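Local coordinates for hypothetical protein (Pyrococcus furiosus, PDB 2FZF) that is of unknown function but belongs to the rubrerythrin family, whose ferritin-like helical bundles typically hold a pair of metal ions and handle oxygen or peroxide, at residues E37-L42 / R111-A116; K52-W57 / R155-L160; E60-H65 / R148-T153. One frame throughout, in Å; residues are numbered along the deposited sequence.

Contact 1 (E37-L42 / R111-A116); sequences EFYKSL and RWAMKA
In the core of the ferritin-like four-helix bundle, Phe38 and Tyr39 of helix 21-44 close on Ala113 of helix 103-129. The two helices run in opposite directions, and their backbones come nearest at Tyr39 and Ala113, with CA atoms 8.7 Å apart. Ala113 is a buried residue whose methyl points at the other helix. Two neighbouring rings receive it. Phe38 brings its CE1 atom to 3.8 Å from Ala113 CB. Tyr39 brings the far end of its ring, with CE2 at 4.0 Å and OH at 3.8 Å from Ala113 CB. The methyl lies oblique to both rings. The Phe38 ring reaches it because CG stands anti to the backbone N (chi1 163°), which carries the ring across to the other helix. Tyr39 turns the other way, with CG anti to the carbonyl carbon (chi1 -70°). Its CB points along the flank of the helix, and the length of the ring then brings the phenol end to Ala113. The two rings also support each other: Phe38 CD1 sits 3.6 Å above one face of Tyr39, shifted toward the rim. On the far side of helix 21-44, Ser41 OG donates to Glu37 O at 2.9 Å. Further out, Phe38 packs on Leu109, and Tyr39 is covered by Ile55, Leu58 and Leu154, so three other helices of the bundle meet at this tyrosine. No hydrogen bond or ion pair joins the two segments, even though the Tyr39 hydroxyl reaches the Ala113 methyl. One small methyl takes contacts from both rings, and the contact rests on apolar packing.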
loop_
_atom_site.group_PDB
_atom_site.type_symbol
_atom_site.label_atom_id
_atom_site.label_comp_id
_atom_site.label_asym_id
_atom_site.label_seq_id
_atom_site.Cartn_x
_atom_site.Cartn_y
_atom_site.Cartn_z
ATOM N N GLU A 37 9.959 -9.171 -12.573
ATOM C CA GLU A 37 10.115 -9.017 -14.005
ATOM C C GLU A 37 8.791 -8.745 -14.690
ATOM O O GLU A 37 8.752 -8.305 -15.842
ATOM C CB GLU A 37 10.806 -10.250 -14.590
ATOM C CG GLU A 37 10.011 -11.517 -14.507
ATOM C CD GLU A 37 10.729 -12.700 -15.143
ATOM O OE1 GLU A 37 10.023 -13.634 -15.604
ATOM O OE2 GLU A 37 11.987 -12.706 -15.172
ATOM N N PHE A 38 7.706 -8.985 -13.962
ATOM C CA PHE A 38 6.374 -8.737 -14.485
ATOM C C PHE A 38 6.103 -7.243 -14.432
ATOM O O PHE A 38 5.630 -6.645 -15.402
ATOM C CB PHE A 38 5.318 -9.488 -13.669
ATOM C CG PHE A 38 3.930 -8.978 -13.883
ATOM C CD1 PHE A 38 3.309 -8.190 -12.920
ATOM C CD2 PHE A 38 3.280 -9.201 -15.077
ATOM C CE1 PHE A 38 2.062 -7.623 -13.153
ATOM C CE2 PHE A 38 2.035 -8.637 -15.317
ATOM C CZ PHE A 38 1.427 -7.845 -14.350
ATOM N N TYR A 39 6.402 -6.636 -13.294
ATOM C CA TYR A 39 6.186 -5.207 -13.148
ATOM C C TYR A 39 7.151 -4.421 -14.025
ATOM O O TYR A 39 6.791 -3.390 -14.602
ATOM C CB TYR A 39 6.338 -4.824 -11.680
ATOM C CG TYR A 39 5.207 -5.339 -10.819
ATOM C CD1 TYR A 39 5.464 -6.049 -9.644
ATOM C CD2 TYR A 39 3.878 -5.053 -11.146
ATOM C CE1 TYR A 39 4.427 -6.454 -8.809
ATOM C CE2 TYR A 39 2.833 -5.448 -10.326
ATOM C CZ TYR A 39 3.108 -6.140 -9.161
ATOM O OH TYR A 39 2.059 -6.486 -8.342
ATOM N N LYS A 40 8.378 -4.917 -14.138
ATOM C CA LYS A 40 9.375 -4.247 -14.966
ATOM C C LYS A 40 8.878 -4.071 -16.392
ATOM O O LYS A 40 9.157 -3.057 -17.019
ATOM C CB LYS A 40 10.677 -5.042 -14.982
ATOM C CG LYS A 40 11.742 -4.494 -14.056
ATOM C CD LYS A 40 12.192 -3.101 -14.491
ATOM C CE LYS A 40 12.795 -3.110 -15.902
ATOM N NZ LYS A 40 13.261 -1.751 -16.350
ATOM N N SER A 41 8.141 -5.057 -16.895
ATOM C CA SER A 41 7.623 -5.009 -18.257
ATOM C C SER A 41 6.344 -4.218 -18.332
ATOM O O SER A 41 6.031 -3.614 -19.357
ATOM C CB SER A 41 7.340 -6.411 -18.764
ATOM O OG SER A 41 8.447 -7.241 -18.516
ATOM N N LEU A 42 5.587 -4.262 -17.248
ATOM C CA LEU A 42 4.331 -3.548 -17.182
ATOM C C LEU A 42 4.659 -2.066 -17.280
ATOM O O LEU A 42 4.179 -1.379 -18.171
ATOM C CB LEU A 42 3.626 -3.837 -15.847
ATOM C CG LEU A 42 2.134 -4.211 -15.754
ATOM C CD1 LEU A 42 1.628 -3.740 -14.394
ATOM C CD2 LEU A 42 1.307 -3.587 -16.876
ATOM N N ARG A 111 -5.521 -6.000 -12.850
ATOM C CA ARG A 111 -6.459 -6.838 -12.101
ATOM C C ARG A 111 -5.780 -8.123 -11.637
ATOM O O ARG A 111 -5.957 -8.535 -10.493
ATOM C CB ARG A 111 -7.675 -7.151 -12.973
ATOM C CG ARG A 111 -8.975 -7.355 -12.194
ATOM C CD ARG A 111 -10.135 -7.588 -13.128
ATOM N NE ARG A 111 -9.829 -8.672 -14.058
ATOM C CZ ARG A 111 -9.720 -8.516 -15.376
ATOM N NH1 ARG A 111 -9.429 -9.555 -16.143
ATOM N NH2 ARG A 111 -9.910 -7.326 -15.928
ATOM N N TRP A 112 -5.001 -8.742 -12.530
ATOM C CA TRP A 112 -4.255 -9.966 -12.225
ATOM C C TRP A 112 -3.136 -9.704 -11.221
ATOM O O TRP A 112 -2.793 -10.569 -10.420
ATOM C CB TRP A 112 -3.640 -10.564 -13.496
ATOM C CG TRP A 112 -4.578 -11.487 -14.232
ATOM C CD1 TRP A 112 -5.247 -11.234 -15.408
ATOM C CD2 TRP A 112 -5.040 -12.764 -13.778
ATOM N NE1 TRP A 112 -6.100 -12.271 -15.698
ATOM C CE2 TRP A 112 -5.994 -13.226 -14.714
ATOM C CE3 TRP A 112 -4.744 -13.569 -12.658
ATOM C CZ2 TRP A 112 -6.660 -14.450 -14.573
ATOM C CZ3 TRP A 112 -5.409 -14.793 -12.517
ATOM C CH2 TRP A 112 -6.352 -15.216 -13.471
ATOM N N ALA A 113 -2.559 -8.507 -11.279
ATOM C CA ALA A 113 -1.481 -8.150 -10.375
ATOM C C ALA A 113 -1.979 -8.077 -8.947
ATOM O O ALA A 113 -1.327 -8.582 -8.030
ATOM C CB ALA A 113 -0.868 -6.837 -10.785
ATOM N N MET A 114 -3.128 -7.450 -8.735
ATOM C CA MET A 114 -3.627 -7.353 -7.371
ATOM C C MET A 114 -4.068 -8.723 -6.905
ATOM O O MET A 114 -4.050 -9.016 -5.713
ATOM C CB MET A 114 -4.776 -6.328 -7.249
ATOM C CG MET A 114 -5.916 -6.411 -8.270
ATOM S SD MET A 114 -7.323 -5.267 -7.875
ATOM C CE MET A 114 -8.237 -6.297 -6.726
ATOM N N LYS A 115 -4.438 -9.570 -7.858
ATOM C CA LYS A 115 -4.862 -10.922 -7.540
ATOM C C LYS A 115 -3.641 -11.663 -7.024
ATOM O O LYS A 115 -3.684 -12.332 -5.988
ATOM C CB LYS A 115 -5.390 -11.606 -8.790
ATOM C CG LYS A 115 -6.054 -12.937 -8.520
ATOM C CD LYS A 115 -7.385 -12.734 -7.817
ATOM C CE LYS A 115 -7.979 -14.046 -7.363
ATOM N NZ LYS A 115 -9.065 -13.797 -6.384
ATOM N N ALA A 116 -2.546 -11.536 -7.763
ATOM C CA ALA A 116 -1.303 -12.170 -7.371
ATOM C C ALA A 116 -0.824 -11.614 -6.024
ATOM O O ALA A 116 -0.271 -12.351 -5.218
ATOM C CB ALA A 116 -0.250 -11.959 -8.436
#

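Contact 2 (K52-W57 / R155-L160); sequences KEKINW and RAEYEL
Lys54 of helix 51-61 and Glu157 of helix 134-164 make the one side-chain contact between these segments. The helices run antiparallel, and the CA atoms of this pair are 8.6 Å apart, the nearest across the contact. Along helix 134-164, Arg155 comes first, bonding to Tyr151 OH and forming a salt bridge with Asp145 of the second subunit, and Ala156 then packs on Tyr142 of that subunit. The carbonyl O of Ala156 accepts the backbone N of Leu160 at 2.8 Å, a regular helical bond. Glu157 comes next and points at the opposite helix. Its CG is anti to the carbonyl carbon (chi1 -73°), and the chain bends again at chi2. This puts OE2 in front of Lys54. Lys54 NZ donates to Glu157 OE2 at 3.5 Å, a weak hydrogen bond within a salt bridge. Lys54 is bent at chi2 (48°) and at chi4, so its chain folds past the carboxylate instead of running straight to it. The two side chains cross at about a right angle. Lys54 CG also lies 3.6 Å from Glu157 OE2, almost as near as the ammonium nitrogen. After Glu157, Tyr158 turns back against helix 103-129, while Glu159 and Leu160 lead to the second subunit. The tie between the helices is thus one weakly hydrogen-bonded salt bridge beside the second subunit. Lys54 NZ also has a long, weak ion pair with Glu61 of the second subunit, so its charge is probably shared between two carboxylates. Glu157 is buried, so the nearby ammonium group probably helps to stabilise its carboxylate, although the bond is weak.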
loop_
_atom_site.group_PDB
_atom_site.type_symbol
_atom_site.label_atom_id
_atom_site.label_comp_id
_atom_site.label_asym_id
_atom_site.label_seq_id
_atom_site.Cartn_x
_atom_site.Cartn_y
_atom_site.Cartn_z
ATOM N N LYS A 52 2.722 4.299 -14.603
ATOM C CA LYS A 52 4.051 3.731 -14.836
ATOM C C LYS A 52 4.895 4.077 -13.626
ATOM O O LYS A 52 5.827 3.353 -13.277
ATOM C CB LYS A 52 4.692 4.348 -16.089
ATOM C CG LYS A 52 6.132 3.875 -16.375
ATOM C CD LYS A 52 6.820 4.705 -17.466
ATOM C CE LYS A 52 6.218 4.482 -18.854
ATOM N NZ LYS A 52 7.014 3.541 -19.705
ATOM N N GLU A 53 4.558 5.205 -13.001
ATOM C CA GLU A 53 5.245 5.701 -11.805
ATOM C C GLU A 53 4.916 4.752 -10.652
ATOM O O GLU A 53 5.818 4.218 -10.002
ATOM C CB GLU A 53 4.761 7.123 -11.457
ATOM C CG GLU A 53 5.831 8.244 -11.481
ATOM C CD GLU A 53 6.888 8.146 -10.367
ATOM O OE1 GLU A 53 7.749 9.059 -10.282
ATOM O OE2 GLU A 53 6.873 7.168 -9.576
ATOM N N LYS A 54 3.618 4.560 -10.401
ATOM C CA LYS A 54 3.152 3.663 -9.351
ATOM C C LYS A 54 3.698 2.279 -9.637
ATOM O O LYS A 54 4.292 1.652 -8.771
ATOM C CB LYS A 54 1.613 3.606 -9.309
ATOM C CG LYS A 54 0.920 4.688 -8.454
ATOM C CD LYS A 54 1.466 6.092 -8.764
ATOM C CE LYS A 54 0.788 7.223 -7.970
ATOM N NZ LYS A 54 -0.626 7.507 -8.373
ATOM N N ILE A 55 3.525 1.791 -10.856
ATOM C CA ILE A 55 4.025 0.458 -11.137
ATOM C C ILE A 55 5.528 0.325 -10.985
ATOM O O ILE A 55 6.021 -0.761 -10.714
ATOM C CB ILE A 55 3.611 -0.018 -12.517
ATOM C CG1 ILE A 55 2.088 -0.105 -12.576
ATOM C CG2 ILE A 55 4.213 -1.390 -12.794
ATOM C CD1 ILE A 55 1.496 -1.053 -11.565
ATOM N N ASN A 56 6.253 1.427 -11.150
ATOM C CA ASN A 56 7.703 1.407 -11.009
ATOM C C ASN A 56 8.148 1.401 -9.540
ATOM O O ASN A 56 9.088 0.693 -9.174
ATOM C CB ASN A 56 8.325 2.599 -11.747
ATOM C CG ASN A 56 8.757 2.246 -13.173
ATOM O OD1 ASN A 56 9.388 1.206 -13.400
ATOM N ND2 ASN A 56 8.435 3.117 -14.133
ATOM N N TRP A 57 7.477 2.181 -8.696
ATOM C CA TRP A 57 7.828 2.227 -7.281
ATOM C C TRP A 57 7.525 0.879 -6.655
ATOM O O TRP A 57 8.235 0.401 -5.770
ATOM C CB TRP A 57 7.021 3.301 -6.551
ATOM C CG TRP A 57 7.282 3.312 -5.069
ATOM C CD1 TRP A 57 8.367 3.848 -4.426
ATOM C CD2 TRP A 57 6.474 2.708 -4.050
ATOM N NE1 TRP A 57 8.282 3.612 -3.073
ATOM C CE2 TRP A 57 7.131 2.914 -2.815
ATOM C CE3 TRP A 57 5.258 2.008 -4.061
ATOM C CZ2 TRP A 57 6.612 2.448 -1.600
ATOM C CZ3 TRP A 57 4.739 1.542 -2.849
ATOM C CH2 TRP A 57 5.419 1.766 -1.637
ATOM N N ARG A 155 -5.422 -1.853 -6.378
ATOM C CA ARG A 155 -6.875 -1.766 -6.544
ATOM C C ARG A 155 -7.283 -0.291 -6.696
ATOM O O ARG A 155 -8.253 0.030 -7.390
ATOM C CB ARG A 155 -7.596 -2.395 -5.333
ATOM C CG ARG A 155 -9.111 -2.604 -5.506
ATOM C CD ARG A 155 -9.849 -2.520 -4.165
ATOM N NE ARG A 155 -9.952 -3.789 -3.458
ATOM C CZ ARG A 155 -10.292 -3.914 -2.175
ATOM N NH1 ARG A 155 -10.358 -5.119 -1.624
ATOM N NH2 ARG A 155 -10.540 -2.848 -1.427
ATOM N N ALA A 156 -6.549 0.608 -6.043
ATOM C CA ALA A 156 -6.874 2.019 -6.166
ATOM C C ALA A 156 -6.693 2.348 -7.646
ATOM O O ALA A 156 -7.590 2.889 -8.303
ATOM C CB ALA A 156 -5.943 2.869 -5.294
ATOM N N GLU A 157 -5.533 1.989 -8.177
ATOM C CA GLU A 157 -5.278 2.226 -9.585
ATOM C C GLU A 157 -6.409 1.649 -10.430
ATOM O O GLU A 157 -7.039 2.356 -11.215
ATOM C CB GLU A 157 -3.939 1.620 -9.988
ATOM C CG GLU A 157 -2.769 2.414 -9.454
ATOM C CD GLU A 157 -2.937 3.900 -9.688
ATOM O OE1 GLU A 157 -3.377 4.289 -10.795
ATOM O OE2 GLU A 157 -2.625 4.678 -8.766
ATOM N N TYR A 158 -6.659 0.359 -10.256
ATOM C CA TYR A 158 -7.728 -0.336 -10.960
ATOM C C TYR A 158 -9.059 0.414 -10.824
ATOM O O TYR A 158 -9.848 0.507 -11.774
ATOM C CB TYR A 158 -7.870 -1.733 -10.368
ATOM C CG TYR A 158 -8.980 -2.539 -10.973
ATOM C CD1 TYR A 158 -8.914 -2.953 -12.301
ATOM C CD2 TYR A 158 -10.087 -2.907 -10.216
ATOM C CE1 TYR A 158 -9.916 -3.714 -12.854
ATOM C CE2 TYR A 158 -11.092 -3.669 -10.766
ATOM C CZ TYR A 158 -10.995 -4.072 -12.079
ATOM O OH TYR A 158 -11.949 -4.891 -12.608
ATOM N N GLU A 159 -9.292 0.938 -9.624
ATOM C CA GLU A 159 -10.503 1.689 -9.286
ATOM C C GLU A 159 -10.622 2.968 -10.131
ATOM O O GLU A 159 -11.677 3.254 -10.689
ATOM C CB GLU A 159 -10.460 2.043 -7.787
ATOM C CG GLU A 159 -11.810 2.229 -7.093
ATOM C CD GLU A 159 -12.664 0.970 -7.083
ATOM O OE1 GLU A 159 -13.262 0.653 -8.134
ATOM O OE2 GLU A 159 -12.732 0.304 -6.032
ATOM N N LEU A 160 -9.527 3.722 -10.220
ATOM C CA LEU A 160 -9.491 4.964 -10.981
ATOM C C LEU A 160 -9.372 4.731 -12.486
ATOM O O LEU A 160 -9.644 5.622 -13.283
ATOM C CB LEU A 160 -8.329 5.832 -10.491
ATOM C CG LEU A 160 -8.694 7.227 -9.959
ATOM C CD1 LEU A 160 -9.977 7.173 -9.127
ATOM C CD2 LEU A 160 -7.536 7.766 -9.128
#

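Contact 3 (E60-H65 / R148-T153); sequences EEEKKH and RGHYYT
Gly149 O, next to the His150 that meets Glu61 and Glu62, accepts two bonds from Thr153. The backbone N and the hydroxyl OG1 each lie 3.0 Å from Gly149 O and reach it from opposite faces of its plane. The OG1 bond ties the Thr153 hydroxyl to its own helix. His150 points across to segment 60-65. Its CE1 lies 3.8 Å from Glu61 CB, and the side chains cross at about a right angle. Glu62 comes from the opposite direction with its chain extended beyond CG. Glu62 OE2 is 3.4 Å from His150 CD2, and Glu62 CG is 3.6 Å from His150 NE2. Their carboxylate and ring planes are 10° apart, but OE2 meets the ring obliquely. Glu62 also leaves the helical course. Lys64 NZ donates to Glu61 O at 3.2 Å across this break and makes a salt bridge with Glu61 OE2. Glu32, Glu117 and Glu147 come close to the Glu62 carboxylate. Such a group, with a histidine three residues after Glu62 and another three after Glu147, is consistent with the paired-metal site of rubrerythrin relatives. Carboxylates and imidazole converge without a hydrogen bond between the segments, consistent with groups arranged to bind metal.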
loop_
_atom_site.group_PDB
_atom_site.type_symbol
_atom_site.label_atom_id
_atom_site.label_comp_id
_atom_site.label_asym_id
_atom_site.label_seq_id
_atom_site.Cartn_x
_atom_site.Cartn_y
_atom_site.Cartn_z
ATOM N N GLU A 60 10.263 -1.697 -7.515
ATOM C CA GLU A 60 11.465 -1.473 -6.719
ATOM C C GLU A 60 11.289 -2.043 -5.328
ATOM O O GLU A 60 12.135 -2.788 -4.828
ATOM C CB GLU A 60 11.771 0.027 -6.640
ATOM C CG GLU A 60 12.002 0.660 -8.006
ATOM C CD GLU A 60 12.539 2.079 -7.936
ATOM O OE1 GLU A 60 13.625 2.278 -7.341
ATOM O OE2 GLU A 60 11.879 2.993 -8.487
ATOM N N GLU A 61 10.175 -1.676 -4.709
ATOM C CA GLU A 61 9.841 -2.147 -3.374
ATOM C C GLU A 61 9.992 -3.663 -3.262
ATOM O O GLU A 61 10.581 -4.158 -2.306
ATOM C CB GLU A 61 8.407 -1.745 -3.036
ATOM C CG GLU A 61 8.280 -0.392 -2.375
ATOM C CD GLU A 61 8.719 -0.435 -0.927
ATOM O OE1 GLU A 61 8.488 0.563 -0.200
ATOM O OE2 GLU A 61 9.294 -1.473 -0.515
ATOM N N GLU A 62 9.470 -4.397 -4.238
ATOM C CA GLU A 62 9.543 -5.847 -4.203
ATOM C C GLU A 62 10.833 -6.446 -4.722
ATOM O O GLU A 62 10.919 -7.664 -4.877
ATOM C CB GLU A 62 8.359 -6.459 -4.972
ATOM C CG GLU A 62 6.997 -6.235 -4.298
ATOM C CD GLU A 62 5.868 -7.049 -4.916
ATOM O OE1 GLU A 62 6.001 -8.296 -5.024
ATOM O OE2 GLU A 62 4.844 -6.430 -5.279
ATOM N N LYS A 63 11.833 -5.615 -5.005
ATOM C CA LYS A 63 13.108 -6.136 -5.515
ATOM C C LYS A 63 13.886 -6.818 -4.405
ATOM O O LYS A 63 14.563 -7.822 -4.630
ATOM C CB LYS A 63 13.965 -5.009 -6.109
ATOM C CG LYS A 63 13.502 -4.519 -7.472
ATOM C CD LYS A 63 14.180 -3.205 -7.874
ATOM C CE LYS A 63 13.517 -2.598 -9.123
ATOM N NZ LYS A 63 13.809 -1.147 -9.312
ATOM N N LYS A 64 13.775 -6.268 -3.202
ATOM C CA LYS A 64 14.471 -6.810 -2.055
ATOM C C LYS A 64 13.828 -8.069 -1.487
ATOM O O LYS A 64 14.425 -8.731 -0.643
ATOM C CB LYS A 64 14.552 -5.750 -0.960
ATOM C CG LYS A 64 13.200 -5.385 -0.385
ATOM C CD LYS A 64 13.316 -4.423 0.777
ATOM C CE LYS A 64 12.086 -4.535 1.668
ATOM N NZ LYS A 64 10.793 -4.380 0.915
ATOM N N HIS A 65 12.620 -8.403 -1.936
ATOM C CA HIS A 65 11.922 -9.589 -1.432
ATOM C C HIS A 65 12.683 -10.882 -1.731
ATOM O O HIS A 65 12.798 -11.767 -0.882
ATOM C CB HIS A 65 10.521 -9.700 -2.041
ATOM C CG HIS A 65 9.534 -8.697 -1.523
ATOM N ND1 HIS A 65 9.866 -7.718 -0.608
ATOM C CD2 HIS A 65 8.219 -8.522 -1.798
ATOM C CE1 HIS A 65 8.798 -6.983 -0.348
ATOM N NE2 HIS A 65 7.787 -7.450 -1.057
ATOM N N ARG A 148 0.170 -6.978 1.189
ATOM C CA ARG A 148 -1.188 -6.544 1.465
ATOM C C ARG A 148 -1.305 -5.079 1.023
ATOM O O ARG A 148 -2.312 -4.679 0.448
ATOM C CB ARG A 148 -1.457 -6.689 2.964
ATOM C CG ARG A 148 -2.892 -6.485 3.408
ATOM C CD ARG A 148 -3.816 -7.612 2.965
ATOM N NE ARG A 148 -5.166 -7.406 3.499
ATOM C CZ ARG A 148 -5.482 -7.476 4.794
ATOM N NH1 ARG A 148 -4.541 -7.761 5.690
ATOM N NH2 ARG A 148 -6.728 -7.233 5.195
ATOM N N GLY A 149 -0.262 -4.293 1.294
ATOM C CA GLY A 149 -0.251 -2.893 0.911
ATOM C C GLY A 149 -0.191 -2.683 -0.591
ATOM O O GLY A 149 -0.832 -1.770 -1.119
ATOM N N HIS A 150 0.579 -3.520 -1.285
ATOM C CA HIS A 150 0.695 -3.420 -2.737
ATOM C C HIS A 150 -0.664 -3.772 -3.356
ATOM O O HIS A 150 -1.045 -3.225 -4.390
ATOM C CB HIS A 150 1.786 -4.363 -3.255
ATOM C CG HIS A 150 3.162 -4.038 -2.751
ATOM N ND1 HIS A 150 3.627 -2.743 -2.628
ATOM C CD2 HIS A 150 4.185 -4.839 -2.366
ATOM C CE1 HIS A 150 4.874 -2.762 -2.189
ATOM N NE2 HIS A 150 5.237 -4.022 -2.021
ATOM N N TYR A 151 -1.392 -4.670 -2.696
ATOM C CA TYR A 151 -2.712 -5.090 -3.141
ATOM C C TYR A 151 -3.687 -3.915 -3.151
ATOM O O TYR A 151 -4.411 -3.703 -4.128
ATOM C CB TYR A 151 -3.268 -6.193 -2.234
ATOM C CG TYR A 151 -4.743 -6.464 -2.449
ATOM C CD1 TYR A 151 -5.203 -7.033 -3.643
ATOM C CD2 TYR A 151 -5.690 -6.100 -1.486
ATOM C CE1 TYR A 151 -6.572 -7.229 -3.874
ATOM C CE2 TYR A 151 -7.060 -6.291 -1.709
ATOM C CZ TYR A 151 -7.488 -6.852 -2.900
ATOM O OH TYR A 151 -8.834 -7.044 -3.128
ATOM N N TYR A 152 -3.713 -3.148 -2.066
ATOM C CA TYR A 152 -4.620 -2.005 -1.986
ATOM C C TYR A 152 -4.201 -0.895 -2.951
ATOM O O TYR A 152 -5.048 -0.277 -3.616
ATOM C CB TYR A 152 -4.701 -1.484 -0.546
ATOM C CG TYR A 152 -5.594 -2.336 0.346
ATOM C CD1 TYR A 152 -6.959 -2.481 0.069
ATOM C CD2 TYR A 152 -5.075 -3.014 1.451
ATOM C CE1 TYR A 152 -7.784 -3.281 0.872
ATOM C CE2 TYR A 152 -5.893 -3.820 2.258
ATOM C CZ TYR A 152 -7.243 -3.944 1.959
ATOM O OH TYR A 152 -8.047 -4.722 2.744
ATOM N N THR A 153 -2.897 -0.652 -3.052
ATOM C CA THR A 153 -2.417 0.370 -3.970
ATOM C C THR A 153 -2.872 -0.023 -5.374
ATOM O O THR A 153 -3.401 0.802 -6.114
ATOM C CB THR A 153 -0.868 0.478 -3.950
ATOM O OG1 THR A 153 -0.427 0.746 -2.616
ATOM C CG2 THR A 153 -0.389 1.595 -4.862
#

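All three contacts cross one helical bundle. Contacts 1 and 3 lie deep inside it, while contact 2, its centre about 15 Å from the centre of the chain, is only partly buried. Contacts 2 and 3 share helices 51-61 and 134-164, contact 3 also takes in the start of helix 63-76, and both reach the second subunit. Contact 1 joins the other two bundle helices and stays clear of that subunit. Chemistry follows place: apolar packing in contact 1, buried carboxylate and imidazole groups in contact 3, an ion pair near the dimer interface in contact 2. Tyr39 of contact 1 touches Ile55 of segment 52-57 and Glu62 of segment 60-65, so the apolar core borders the acidic cluster.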